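Protein (sliding clamp) (Enterobacteria phage RB69, PDB 1B77) probably encircles DNA as a trimeric ring and tethers the phage DNA polymerase to its template, making replication processive. Local coordinates at residues G145-N150 against S166-Y172. Residues are numbered along the deposited sequence; the frame is centred on the assembly and turned at random.
Sequences GKIVIN and SLTLTDY
Lys146 starts with CG anti to its carbonyl carbon (chi1 -63°), runs extended to CE and bends at chi4 (-62°), which turns NZ onto Asp171. Lys146 and Asp171 lie alongside each other, and NZ of Lys146 meets OD1 of Asp171 at 2.6 Å in a salt bridge, nearly in line with the C-O bond. On the way, CD of Lys146 presses tightly on CG2 of Thr168, 3.4 Å away. On the other face, CD1 of Ile147 comes in obliquely at the root of the Tyr172 ring, 3.5 Å from CB of Tyr172, while CD1 of Leu169 rests against CG1 of Ile149 at 3.7 Å. The strands are antiparallel neighbours in the sheet of the C-terminal clamp domain, and a beta bulge shifts their register between Lys146 and Val148. Ile147 faces two residues there: its O accepts from N of Leu169 and its N donates to O of Thr170. Past the bulge, Ile149 and Leu167 form a regular hydrogen-bonded pair, and OG of Ser166 donates to OD1 of Asn150 at 3.2 Å, with the hydroxyl oxygen 27° off the plane of that amide carbonyl. Ser166 and Leu167 also pair with a strand of a neighbouring subunit, carrying the sheet across the interface of the ring.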
loop_
_atom_site.group_PDB
_atom_site.type_symbol
_atom_site.label_atom_id
_atom_site.label_comp_id
_atom_site.label_asym_id
_atom_site.label_seq_id
_atom_site.Cartn_x
_atom_site.Cartn_y
_atom_site.Cartn_z
ATOM N N GLY A 145 32.013 -30.337 -5.664
ATOM C CA GLY A 145 31.185 -31.470 -5.280
ATOM C C GLY A 145 29.750 -31.110 -4.934
ATOM O O GLY A 145 29.039 -31.897 -4.307
ATOM N N LYS A 146 29.322 -29.921 -5.346
ATOM C CA LYS A 146 27.965 -29.466 -5.082
ATOM C C LYS A 146 27.378 -28.726 -6.277
ATOM O O LYS A 146 28.106 -28.277 -7.165
ATOM C CB LYS A 146 27.954 -28.545 -3.864
ATOM C CG LYS A 146 28.377 -29.226 -2.585
ATOM C CD LYS A 146 28.286 -28.281 -1.407
ATOM C CE LYS A 146 28.389 -29.040 -0.098
ATOM N NZ LYS A 146 27.266 -30.012 0.039
ATOM N N ILE A 147 26.052 -28.630 -6.314
ATOM C CA ILE A 147 25.387 -27.901 -7.379
ATOM C C ILE A 147 25.117 -26.567 -6.718
ATOM O O ILE A 147 24.610 -26.525 -5.594
ATOM C CB ILE A 147 24.041 -28.542 -7.791
ATOM C CG1 ILE A 147 24.274 -29.950 -8.333
ATOM C CG2 ILE A 147 23.357 -27.690 -8.873
ATOM C CD1 ILE A 147 25.093 -29.986 -9.594
ATOM N N VAL A 148 25.478 -25.479 -7.387
ATOM C CA VAL A 148 25.256 -24.164 -6.816
ATOM C C VAL A 148 24.570 -23.206 -7.774
ATOM O O VAL A 148 24.642 -23.364 -8.991
ATOM C CB VAL A 148 26.582 -23.526 -6.357
ATOM C CG1 VAL A 148 27.265 -24.429 -5.343
ATOM C CG2 VAL A 148 27.483 -23.282 -7.557
ATOM N N ILE A 149 23.886 -22.222 -7.200
ATOM C CA ILE A 149 23.198 -21.191 -7.965
ATOM C C ILE A 149 23.883 -19.869 -7.674
ATOM O O ILE A 149 23.906 -19.426 -6.527
ATOM C CB ILE A 149 21.717 -21.047 -7.549
ATOM C CG1 ILE A 149 20.934 -22.295 -7.950
ATOM C CG2 ILE A 149 21.121 -19.800 -8.184
ATOM C CD1 ILE A 149 19.434 -22.192 -7.706
ATOM N N ASN A 150 24.458 -19.253 -8.704
ATOM C CA ASN A 150 25.114 -17.960 -8.552
ATOM C C ASN A 150 24.230 -16.898 -9.194
ATOM O O ASN A 150 23.672 -17.119 -10.272
ATOM C CB ASN A 150 26.488 -17.957 -9.228
ATOM C CG ASN A 150 27.484 -18.853 -8.534
ATOM O OD1 ASN A 150 27.722 -18.727 -7.333
ATOM N ND2 ASN A 150 28.079 -19.764 -9.290
ATOM N N SER A 166 25.034 -16.331 -3.793
ATOM C CA SER A 166 25.340 -17.730 -4.032
ATOM C C SER A 166 24.580 -18.644 -3.081
ATOM O O SER A 166 24.601 -18.451 -1.873
ATOM C CB SER A 166 26.841 -17.964 -3.890
ATOM O OG SER A 166 27.160 -19.297 -4.231
ATOM N N LEU A 167 23.917 -19.646 -3.645
ATOM C CA LEU A 167 23.135 -20.599 -2.869
ATOM C C LEU A 167 23.535 -22.030 -3.216
ATOM O O LEU A 167 23.530 -22.422 -4.386
ATOM C CB LEU A 167 21.643 -20.394 -3.155
ATOM C CG LEU A 167 20.650 -21.482 -2.727
ATOM C CD1 LEU A 167 20.648 -21.628 -1.214
ATOM C CD2 LEU A 167 19.256 -21.112 -3.219
ATOM N N THR A 168 23.875 -22.807 -2.195
ATOM C CA THR A 168 24.271 -24.203 -2.367
ATOM C C THR A 168 23.022 -25.090 -2.314
ATOM O O THR A 168 22.180 -24.947 -1.425
ATOM C CB THR A 168 25.237 -24.645 -1.245
ATOM O OG1 THR A 168 26.385 -23.784 -1.245
ATOM C CG2 THR A 168 25.687 -26.075 -1.447
ATOM N N LEU A 169 22.901 -26.011 -3.263
ATOM C CA LEU A 169 21.738 -26.887 -3.291
ATOM C C LEU A 169 22.025 -28.294 -2.780
ATOM O O LEU A 169 21.890 -28.564 -1.584
ATOM C CB LEU A 169 21.163 -26.940 -4.713
ATOM C CG LEU A 169 20.809 -25.547 -5.258
ATOM C CD1 LEU A 169 20.258 -25.659 -6.670
ATOM C CD2 LEU A 169 19.808 -24.874 -4.332
ATOM N N THR A 170 22.426 -29.187 -3.682
ATOM C CA THR A 170 22.716 -30.575 -3.331
ATOM C C THR A 170 24.136 -30.996 -3.704
ATOM O O THR A 170 24.875 -30.239 -4.347
ATOM C CB THR A 170 21.747 -31.524 -4.039
ATOM O OG1 THR A 170 21.863 -31.342 -5.455
ATOM C CG2 THR A 170 20.317 -31.246 -3.612
ATOM N N ASP A 171 24.503 -32.213 -3.305
ATOM C CA ASP A 171 25.828 -32.746 -3.598
ATOM C C ASP A 171 25.855 -33.263 -5.024
ATOM O O ASP A 171 24.863 -33.786 -5.518
ATOM C CB ASP A 171 26.189 -33.895 -2.647
ATOM C CG ASP A 171 26.133 -33.490 -1.182
ATOM O OD1 ASP A 171 26.648 -32.411 -0.834
ATOM O OD2 ASP A 171 25.579 -34.267 -0.379
ATOM N N TYR A 172 26.995 -33.109 -5.686
ATOM C CA TYR A 172 27.139 -33.579 -7.057
ATOM C C TYR A 172 28.453 -34.317 -7.223
ATOM O O TYR A 172 29.525 -33.708 -7.199
ATOM C CB TYR A 172 27.087 -32.414 -8.047
ATOM C CG TYR A 172 27.307 -32.850 -9.480
ATOM C CD1 TYR A 172 26.389 -33.680 -10.128
ATOM C CD2 TYR A 172 28.439 -32.446 -10.192
ATOM C CE1 TYR A 172 26.586 -34.093 -11.445
ATOM C CE2 TYR A 172 28.650 -32.853 -11.511
ATOM C CZ TYR A 172 27.719 -33.676 -12.130
ATOM O OH TYR A 172 27.913 -34.076 -13.433
#